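Local coordinates for protein glucose-6-phosphate 1-dehydrogenase (Kluyveromyces lactis, PDB 7E6I) that catalyses the NADP-dependent oxidation of glucose 6-phosphate to 6-phosphogluconolactone, the first step of the oxidative pentose phosphate pathway, at residues Val241-Leu246 / Val438-Phe443; Ile280-Ile285 / Thr444-Tyr449; Asp284-Gln289 / Val314-Ile319. All blocks are in the same frame, centred on the assembly; numbering follows the deposited sequence.

Contact 1 of 3, residues Val241-Leu246 / Val438-Phe443. With BG6 (6-O-phosphono-beta-D-glucopyranose), chain B.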
loop_
_atom_site.group_PDB
_atom_site.type_symbol
_atom_site.label_atom_id
_atom_site.label_comp_id
_atom_site.label_asym_id
_atom_site.label_seq_id
_atom_site.Cartn_x
_atom_site.Cartn_y
_atom_site.Cartn_z
ATOM N N VAL A 241 6.908 4.675 3.953
ATOM C CA VAL A 241 5.459 4.683 3.736
ATOM C C VAL A 241 4.980 5.872 2.912
ATOM O O VAL A 241 3.874 5.841 2.369
ATOM C CB VAL A 241 4.691 4.651 5.070
ATOM C CG1 VAL A 241 5.111 3.434 5.917
ATOM C CG2 VAL A 241 4.861 5.975 5.831
ATOM N N MET A 242 5.771 6.936 2.824
ATOM C CA MET A 242 5.264 8.135 2.161
ATOM C C MET A 242 5.471 8.088 0.647
ATOM O O MET A 242 4.534 8.368 -0.108
ATOM C CB MET A 242 5.905 9.394 2.756
ATOM C CG MET A 242 5.880 9.416 4.287
ATOM S SD MET A 242 6.415 10.977 5.054
ATOM C CE MET A 242 5.285 12.134 4.265
ATOM N N GLN A 243 6.683 7.736 0.198
ATOM C CA GLN A 243 6.960 7.583 -1.230
ATOM C C GLN A 243 6.043 6.544 -1.895
ATOM O O GLN A 243 5.828 6.595 -3.110
ATOM C CB GLN A 243 8.435 7.192 -1.415
ATOM C CG GLN A 243 8.932 7.033 -2.866
ATOM C CD GLN A 243 8.621 5.661 -3.464
ATOM O OE1 GLN A 243 8.391 4.682 -2.745
ATOM N NE2 GLN A 243 8.579 5.597 -4.792
ATOM N N ASN A 244 5.519 5.578 -1.135
ATOM C CA ASN A 244 4.702 4.534 -1.740
ATOM C C ASN A 244 3.257 4.591 -1.244
ATOM O O ASN A 244 2.407 5.157 -1.933
ATOM C CB ASN A 244 5.311 3.150 -1.475
ATOM C CG ASN A 244 6.019 3.078 -0.145
ATOM O OD1 ASN A 244 5.397 2.842 0.888
ATOM N ND2 ASN A 244 7.320 3.270 -0.159
ATOM N N HIS A 245 2.963 4.019 -0.069
ATOM C CA HIS A 245 1.580 3.918 0.404
ATOM C C HIS A 245 0.855 5.256 0.357
ATOM O O HIS A 245 -0.193 5.393 -0.290
ATOM C CB HIS A 245 1.543 3.376 1.832
ATOM C CG HIS A 245 2.239 2.065 1.996
ATOM N ND1 HIS A 245 2.213 1.084 1.025
ATOM C CD2 HIS A 245 2.993 1.578 3.007
ATOM C CE1 HIS A 245 2.908 0.042 1.442
ATOM N NE2 HIS A 245 3.396 0.317 2.639
ATOM N N LEU A 246 1.384 6.258 1.067
ATOM C CA LEU A 246 0.664 7.525 1.169
ATOM C C LEU A 246 0.559 8.217 -0.189
ATOM O O LEU A 246 -0.479 8.814 -0.508
ATOM C CB LEU A 246 1.347 8.424 2.204
ATOM C CG LEU A 246 1.332 7.919 3.666
ATOM C CD1 LEU A 246 1.456 9.067 4.659
ATOM C CD2 LEU A 246 0.059 7.089 3.955
ATOM N N VAL A 438 7.992 8.085 -12.122
ATOM C CA VAL A 438 7.635 9.456 -11.761
ATOM C C VAL A 438 7.635 9.636 -10.247
ATOM O O VAL A 438 8.028 10.694 -9.732
ATOM C CB VAL A 438 6.276 9.833 -12.367
ATOM C CG1 VAL A 438 5.916 11.253 -11.978
ATOM C CG2 VAL A 438 6.328 9.689 -13.863
ATOM N N SER A 439 7.201 8.618 -9.504
ATOM C CA SER A 439 7.179 8.783 -8.059
ATOM C C SER A 439 8.598 8.905 -7.506
ATOM O O SER A 439 8.833 9.667 -6.566
ATOM C CB SER A 439 6.417 7.628 -7.408
ATOM O OG SER A 439 7.253 6.490 -7.239
ATOM N N TRP A 440 9.564 8.206 -8.106
ATOM C CA TRP A 440 10.951 8.352 -7.672
ATOM C C TRP A 440 11.568 9.665 -8.150
ATOM O O TRP A 440 12.366 10.260 -7.419
ATOM C CB TRP A 440 11.793 7.152 -8.129
ATOM C CG TRP A 440 11.661 5.960 -7.190
ATOM C CD1 TRP A 440 11.212 4.705 -7.505
ATOM C CD2 TRP A 440 11.958 5.937 -5.788
ATOM N NE1 TRP A 440 11.212 3.904 -6.389
ATOM C CE2 TRP A 440 11.661 4.637 -5.319
ATOM C CE3 TRP A 440 12.442 6.894 -4.879
ATOM C CZ2 TRP A 440 11.835 4.266 -3.988
ATOM C CZ3 TRP A 440 12.612 6.526 -3.558
ATOM C CH2 TRP A 440 12.309 5.219 -3.125
ATOM N N LYS A 441 11.190 10.160 -9.337
ATOM C CA LYS A 441 11.678 11.470 -9.767
ATOM C C LYS A 441 11.226 12.564 -8.807
ATOM O O LYS A 441 11.935 13.564 -8.617
ATOM C CB LYS A 441 11.194 11.787 -11.186
ATOM C CG LYS A 441 12.042 11.190 -12.294
ATOM C CD LYS A 441 11.267 11.089 -13.615
ATOM C CE LYS A 441 12.249 10.935 -14.791
ATOM N NZ LYS A 441 12.065 9.718 -15.641
ATOM N N LEU A 442 10.062 12.378 -8.181
ATOM C CA LEU A 442 9.509 13.365 -7.265
ATOM C C LEU A 442 10.235 13.363 -5.920
ATOM O O LEU A 442 10.574 14.428 -5.390
ATOM C CB LEU A 442 8.013 13.093 -7.075
ATOM C CG LEU A 442 7.278 14.003 -6.095
ATOM C CD1 LEU A 442 7.385 15.454 -6.551
ATOM C CD2 LEU A 442 5.817 13.599 -5.926
ATOM N N PHE A 443 10.496 12.181 -5.360
ATOM C CA PHE A 443 11.010 12.085 -4.002
ATOM C C PHE A 443 12.530 12.049 -3.918
ATOM O O PHE A 443 13.086 12.346 -2.850
ATOM C CB PHE A 443 10.466 10.834 -3.324
ATOM C CG PHE A 443 9.145 11.033 -2.700
ATOM C CD1 PHE A 443 7.990 10.957 -3.459
ATOM C CD2 PHE A 443 9.042 11.335 -1.357
ATOM C CE1 PHE A 443 6.741 11.166 -2.864
ATOM C CE2 PHE A 443 7.802 11.543 -0.764
ATOM C CZ PHE A 443 6.657 11.467 -1.512
HETATM C C1 BG6 B . 5.251 -1.226 5.519
HETATM C C2 BG6 B . 6.275 -0.396 6.293
HETATM O O1 BG6 B . 5.305 -1.033 4.162
HETATM O O5 BG6 B . 3.871 -0.836 5.961
HETATM C C3 BG6 B . 6.103 -0.549 7.764
HETATM O O2 BG6 B . 7.616 -0.748 5.927
HETATM C C4 BG6 B . 4.731 -0.141 8.192
HETATM O O3 BG6 B . 7.049 0.296 8.472
HETATM C C5 BG6 B . 3.672 -0.933 7.425
HETATM O O4 BG6 B . 4.611 -0.354 9.604
HETATM C C6 BG6 B . 2.270 -0.452 7.681
HETATM O O6 BG6 B . 1.391 -1.249 6.908
HETATM P P BG6 B . -0.126 -1.548 7.514
HETATM O O1P BG6 B . -0.632 -0.148 7.805
HETATM O O2P BG6 B . 0.006 -2.396 8.751
HETATM O O3P BG6 B . -1.028 -2.289 6.529
#
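Q243 of helix 236-254 packs against S439, W440 and F443 of helix 433-451 in a buried helix-helix contact of the C-terminal domain. Both helices pack against strand 316-321 of the large mixed sheet, and helix 236-254 also carries part of the glucose 6-phosphate pocket. Their local axes approach to 10.4 Å and run roughly antiparallel, at 148°. The Q243 side chain reaches between W440 and F443.

Its CG is anti to the backbone N (chi1 -178°), and the chain then bends at chi2. The bend lays the amide flat over one face of the W440 indole. Amide and ring planes are only 12° apart, so this is an amide-pi stack, with Q243 NE2 3.3 Å from W440 CE2. Q243 CG adds a CH-pi contact over the six-membered ring. The root of the same residue sits on F443: Q243 CA lies over the centre of that ring, 3.9 Å from its centroid. Beside the stack, Q243 NE2 is 2.9 Å from S439 OG, a hydroxyl that hydrogen-bonds to L436 O one turn back.

The other end of the Q243 amide is tied within its own helix. N244 ND2 donates to Q243 OE1 at 3.1 Å, in the carbonyl plane, and it also reaches R239 O. N244 OD1 accepts from H245 N and lies over one face of the H245 ring. The contact is thus linked through N244 to H245, probably the proton acceptor, as in relatives. D182 OD1 is hydrogen-bonded to H245 ND1, the other ring nitrogen. At the edge of the ring, H245 NE2 shares a nearly straight hydrogen bond of 2.8 Å with O1 of the bound sugar phosphate.

Contact 2 of 3, residues Ile280-Ile285 / Thr444-Tyr449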
loop_
_atom_site.group_PDB
_atom_site.type_symbol
_atom_site.label_atom_id
_atom_site.label_comp_id
_atom_site.label_asym_id
_atom_site.label_seq_id
_atom_site.Cartn_x
_atom_site.Cartn_y
_atom_site.Cartn_z
ATOM N N ILE A 280 9.099 19.065 -4.904
ATOM C CA ILE A 280 8.988 19.327 -3.477
ATOM C C ILE A 280 9.909 20.474 -3.095
ATOM O O ILE A 280 11.106 20.482 -3.425
ATOM C CB ILE A 280 9.323 18.058 -2.684
ATOM C CG1 ILE A 280 8.398 16.912 -3.109
ATOM C CG2 ILE A 280 9.282 18.332 -1.184
ATOM C CD1 ILE A 280 8.839 15.572 -2.638
ATOM N N ASP A 281 9.351 21.456 -2.401
ATOM C CA ASP A 281 10.133 22.506 -1.768
ATOM C C ASP A 281 10.814 21.912 -0.533
ATOM O O ASP A 281 10.137 21.519 0.426
ATOM C CB ASP A 281 9.201 23.667 -1.438
ATOM C CG ASP A 281 9.866 24.774 -0.636
ATOM O OD1 ASP A 281 11.111 24.779 -0.481
ATOM O OD2 ASP A 281 9.123 25.676 -0.183
ATOM N N HIS A 282 12.160 21.831 -0.548
ATOM C CA HIS A 282 12.881 21.201 0.561
ATOM C C HIS A 282 12.785 21.981 1.866
ATOM O O HIS A 282 13.155 21.443 2.919
ATOM C CB HIS A 282 14.356 21.002 0.205
ATOM C CG HIS A 282 14.569 20.162 -1.014
ATOM N ND1 HIS A 282 15.786 20.066 -1.651
ATOM C CD2 HIS A 282 13.716 19.379 -1.715
ATOM C CE1 HIS A 282 15.674 19.268 -2.698
ATOM N NE2 HIS A 282 14.431 18.829 -2.754
ATOM N N ASP A 283 12.311 23.224 1.822
ATOM C CA ASP A 283 12.049 23.976 3.035
ATOM C C ASP A 283 10.652 23.744 3.584
ATOM O O ASP A 283 10.435 23.941 4.782
ATOM C CB ASP A 283 12.231 25.476 2.788
ATOM C CG ASP A 283 13.689 25.900 2.833
ATOM O OD1 ASP A 283 14.390 25.562 3.822
ATOM O OD2 ASP A 283 14.129 26.573 1.875
ATOM N N ASP A 284 9.700 23.333 2.747
ATOM C CA ASP A 284 8.321 23.164 3.188
ATOM C C ASP A 284 8.132 21.785 3.822
ATOM O O ASP A 284 7.339 20.960 3.373
ATOM C CB ASP A 284 7.361 23.372 2.025
ATOM C CG ASP A 284 5.933 23.425 2.480
ATOM O OD1 ASP A 284 5.738 23.758 3.671
ATOM O OD2 ASP A 284 5.023 23.125 1.674
ATOM N N ILE A 285 8.853 21.572 4.918
ATOM C CA ILE A 285 9.069 20.248 5.488
ATOM C C ILE A 285 9.147 20.337 7.008
ATOM O O ILE A 285 9.571 21.348 7.569
ATOM C CB ILE A 285 10.353 19.649 4.886
ATOM C CG1 ILE A 285 9.986 18.506 3.973
ATOM C CG2 ILE A 285 11.411 19.278 5.935
ATOM C CD1 ILE A 285 10.069 18.922 2.545
ATOM N N THR A 444 13.218 11.665 -4.987
ATOM C CA THR A 444 14.667 11.524 -4.882
ATOM C C THR A 444 15.352 12.829 -4.493
ATOM O O THR A 444 16.194 12.804 -3.578
ATOM C CB THR A 444 15.230 10.952 -6.185
ATOM O OG1 THR A 444 14.903 9.556 -6.264
ATOM C CG2 THR A 444 16.741 11.130 -6.221
ATOM N N PRO A 445 15.040 13.984 -5.089
ATOM C CA PRO A 445 15.717 15.215 -4.643
ATOM C C PRO A 445 15.526 15.501 -3.162
ATOM O O PRO A 445 16.487 15.875 -2.486
ATOM C CB PRO A 445 15.090 16.297 -5.528
ATOM C CG PRO A 445 14.598 15.568 -6.730
ATOM C CD PRO A 445 14.088 14.264 -6.181
ATOM N N LEU A 446 14.317 15.327 -2.625
ATOM C CA LEU A 446 14.154 15.507 -1.188
ATOM C C LEU A 446 15.030 14.527 -0.420
ATOM O O LEU A 446 15.687 14.905 0.558
ATOM C CB LEU A 446 12.694 15.336 -0.789
ATOM C CG LEU A 446 12.473 15.333 0.730
ATOM C CD1 LEU A 446 12.921 16.651 1.342
ATOM C CD2 LEU A 446 11.023 15.063 1.097
ATOM N N LEU A 447 15.069 13.265 -0.862
ATOM C CA LEU A 447 15.820 12.251 -0.127
ATOM C C LEU A 447 17.324 12.488 -0.214
ATOM O O LEU A 447 18.045 12.282 0.770
ATOM C CB LEU A 447 15.464 10.864 -0.649
ATOM C CG LEU A 447 14.082 10.344 -0.253
ATOM C CD1 LEU A 447 13.771 9.060 -1.017
ATOM C CD2 LEU A 447 14.056 10.103 1.230
ATOM N N ASN A 448 17.814 12.902 -1.389
ATOM C CA ASN A 448 19.215 13.289 -1.527
ATOM C C ASN A 448 19.558 14.447 -0.597
ATOM O O ASN A 448 20.627 14.461 0.027
ATOM C CB ASN A 448 19.515 13.694 -2.971
ATOM C CG ASN A 448 19.564 12.516 -3.910
ATOM O OD1 ASN A 448 19.622 11.355 -3.479
ATOM N ND2 ASN A 448 19.541 12.807 -5.217
ATOM N N TYR A 449 18.674 15.442 -0.514
ATOM C CA TYR A 449 18.952 16.601 0.319
ATOM C C TYR A 449 19.008 16.214 1.793
ATOM O O TYR A 449 19.943 16.595 2.503
ATOM C CB TYR A 449 17.907 17.683 0.044
ATOM C CG TYR A 449 17.742 18.701 1.142
ATOM C CD1 TYR A 449 18.643 19.748 1.294
ATOM C CD2 TYR A 449 16.673 18.626 2.016
ATOM C CE1 TYR A 449 18.491 20.680 2.299
ATOM C CE2 TYR A 449 16.509 19.550 3.018
ATOM C CZ TYR A 449 17.420 20.572 3.159
ATOM O OH TYR A 449 17.237 21.484 4.169
HETATM O O HOH W 1 14.502 22.419 5.580
#
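H282 meets P445, L446 and Y449 on helix 433-451. Its CB sits over one face of the Y449 ring, a CH-pi contact 4.0 Å from the centroid and near the ring's margin. The ring planes lie within 21° of each other but are displaced, with little overlap. The imidazole instead reaches past the phenol toward the helix backbone, with H282 CE1 3.5 Å from P445 O. Y449 has CG anti to its backbone N (chi1 158°), which lays one face of the ring against H282 CB. Deeper in, I285 CD1 and L446 CD1 meet tip to tip at 3.8 Å, and I280 CD1 rests on L446 CB.

A type I beta turn from D281 to D284 presents H282. D284 N closes it on D281 O, and D281 OD1 takes the D283 N-H in an Asx turn. D284 OD2 is held by H478. A water joins H282 O to Y449 OH. With an alanine here in place of H282 the imidazole is gone, which would probably open a gap beside P445 and L446 and take the ND1 contact from Y449 CB. The loop before strand 285-291 is therefore fixed to the helix mainly by van der Waals and CH-pi contact, with the water as a polar link at the rim.

Contact 3 of 3, residues Asp284-Gln289 / Val314-Ile319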
loop_
_atom_site.group_PDB
_atom_site.type_symbol
_atom_site.label_atom_id
_atom_site.label_comp_id
_atom_site.label_asym_id
_atom_site.label_seq_id
_atom_site.Cartn_x
_atom_site.Cartn_y
_atom_site.Cartn_z
ATOM N N ASP A 284 9.700 23.333 2.747
ATOM C CA ASP A 284 8.321 23.164 3.188
ATOM C C ASP A 284 8.132 21.785 3.822
ATOM O O ASP A 284 7.339 20.960 3.373
ATOM C CB ASP A 284 7.361 23.372 2.025
ATOM C CG ASP A 284 5.933 23.425 2.480
ATOM O OD1 ASP A 284 5.738 23.758 3.671
ATOM O OD2 ASP A 284 5.023 23.125 1.674
ATOM N N ILE A 285 8.853 21.572 4.918
ATOM C CA ILE A 285 9.069 20.248 5.488
ATOM C C ILE A 285 9.147 20.337 7.008
ATOM O O ILE A 285 9.571 21.348 7.569
ATOM C CB ILE A 285 10.353 19.649 4.886
ATOM C CG1 ILE A 285 9.986 18.506 3.973
ATOM C CG2 ILE A 285 11.411 19.278 5.935
ATOM C CD1 ILE A 285 10.069 18.922 2.545
ATOM N N LEU A 286 8.703 19.278 7.675
ATOM C CA LEU A 286 8.766 19.177 9.132
ATOM C C LEU A 286 9.261 17.778 9.459
ATOM O O LEU A 286 8.573 16.793 9.193
ATOM C CB LEU A 286 7.408 19.438 9.771
ATOM C CG LEU A 286 7.370 20.063 11.165
ATOM C CD1 LEU A 286 6.530 19.227 12.127
ATOM C CD2 LEU A 286 8.766 20.259 11.716
ATOM N N ILE A 287 10.449 17.694 10.034
ATOM C CA ILE A 287 11.222 16.464 10.118
ATOM C C ILE A 287 11.537 16.198 11.585
ATOM O O ILE A 287 11.939 17.113 12.312
ATOM C CB ILE A 287 12.480 16.594 9.235
ATOM C CG1 ILE A 287 12.420 15.578 8.108
ATOM C CG2 ILE A 287 13.775 16.637 9.979
ATOM C CD1 ILE A 287 11.267 15.884 7.213
ATOM N N GLY A 288 11.292 14.973 12.035
ATOM C CA GLY A 288 11.402 14.653 13.450
ATOM C C GLY A 288 11.950 13.257 13.669
ATOM O O GLY A 288 11.842 12.379 12.810
ATOM N N GLN A 289 12.570 13.070 14.832
ATOM C CA GLN A 289 13.130 11.794 15.282
ATOM C C GLN A 289 12.677 11.576 16.717
ATOM O O GLN A 289 12.656 12.521 17.511
ATOM C CB GLN A 289 14.677 11.779 15.195
ATOM C CG GLN A 289 15.322 10.442 15.527
ATOM C CD GLN A 289 16.842 10.523 15.610
ATOM O OE1 GLN A 289 17.420 10.656 16.700
ATOM N NE2 GLN A 289 17.498 10.451 14.455
ATOM N N VAL A 314 15.059 10.113 10.003
ATOM C CA VAL A 314 13.749 10.729 10.184
ATOM C C VAL A 314 12.726 9.638 10.489
ATOM O O VAL A 314 12.493 8.751 9.661
ATOM C CB VAL A 314 13.346 11.521 8.931
ATOM C CG1 VAL A 314 11.991 12.097 9.102
ATOM C CG2 VAL A 314 14.339 12.635 8.658
ATOM N N THR A 315 12.090 9.714 11.659
ATOM C CA THR A 315 10.990 8.809 11.988
ATOM C C THR A 315 9.627 9.494 11.925
ATOM O O THR A 315 8.594 8.823 12.056
ATOM C CB THR A 315 11.212 8.172 13.375
ATOM O OG1 THR A 315 11.128 9.174 14.393
ATOM C CG2 THR A 315 12.586 7.524 13.452
ATOM N N PHE A 316 9.598 10.812 11.726
ATOM C CA PHE A 316 8.376 11.557 11.470
ATOM C C PHE A 316 8.678 12.587 10.404
ATOM O O PHE A 316 9.667 13.314 10.523
ATOM C CB PHE A 316 7.852 12.275 12.723
ATOM C CG PHE A 316 6.684 13.186 12.448
ATOM C CD1 PHE A 316 6.865 14.434 11.872
ATOM C CD2 PHE A 316 5.404 12.783 12.750
ATOM C CE1 PHE A 316 5.803 15.237 11.594
ATOM C CE2 PHE A 316 4.342 13.593 12.475
ATOM C CZ PHE A 316 4.543 14.827 11.892
ATOM N N ALA A 317 7.795 12.706 9.413
ATOM C CA ALA A 317 7.919 13.743 8.396
ATOM C C ALA A 317 6.550 14.276 8.007
ATOM O O ALA A 317 5.603 13.508 7.813
ATOM C CB ALA A 317 8.635 13.223 7.138
ATOM N N ALA A 318 6.460 15.595 7.867
ATOM C CA ALA A 318 5.333 16.255 7.226
ATOM C C ALA A 318 5.886 16.996 6.021
ATOM O O ALA A 318 6.906 17.681 6.137
ATOM C CB ALA A 318 4.617 17.204 8.189
ATOM N N ILE A 319 5.255 16.820 4.858
ATOM C CA ILE A 319 5.753 17.380 3.605
ATOM C C ILE A 319 4.614 18.090 2.892
ATOM O O ILE A 319 3.515 17.539 2.772
ATOM C CB ILE A 319 6.346 16.303 2.679
ATOM C CG1 ILE A 319 7.442 15.494 3.383
ATOM C CG2 ILE A 319 6.865 16.941 1.401
ATOM C CD1 ILE A 319 7.815 14.187 2.631
#
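I287 packs on A317 and on V314, just before strand 316-321, at the apolar centre of an antiparallel strand pair, 285-291 with 316-321, within the large mixed sheet of the C-terminal domain. I287 CG1 touches V314 CG2 at 3.6 Å, the two side chains crossing at about a right angle, and I287 CD1 rests on A317 CB. On the same face I285 and I319 lie side by side. M242 of helix 236-254 packs against A317 there. The other face carries L286, whose CB meets A318 CB at 3.9 Å and whose CD1 meets F316 CE1. L471 of helix 471-476 packs on the F316 and A318 side chains.

Outward from these side chains lies the backbone ladder. L286 and A318 exchange two hydrogen bonds. G288 pairs with F316, and G288 N donates to F316 O at 2.8 Å. At the polar edge T315 and F316 both face G288 in a classic beta bulge. T315 OG1 is hydrogen-bonded to Y461 OH on the neighbouring strand 459-462. G288 O takes two donors: T315 N in the carbonyl plane, and F316 N from 42° above it, each at 2.9 Å.

Read from the N terminus, helix 236-254 comes first and is joined to helix 433-451 near the C-terminal end: contact 1 joins 241-246 to 438-443, with 191 residues between. Contact 3 closes a short loop nested inside it, pairing strand 285-291 with strand 316-321. Contact 2 starts from the same region as contact 3, sharing D284 and I285, and returns to helix 433-451. Its loop crosses that of contact 1. One helix therefore serves contacts 1 and 2 in successive turns. Each pair of contacts touches: I280 CD1 lies against L442 O, M242 CE against I319 CD1, and L446 CD2 against that same methyl. Together they tie both helices to one face of the mixed sheet.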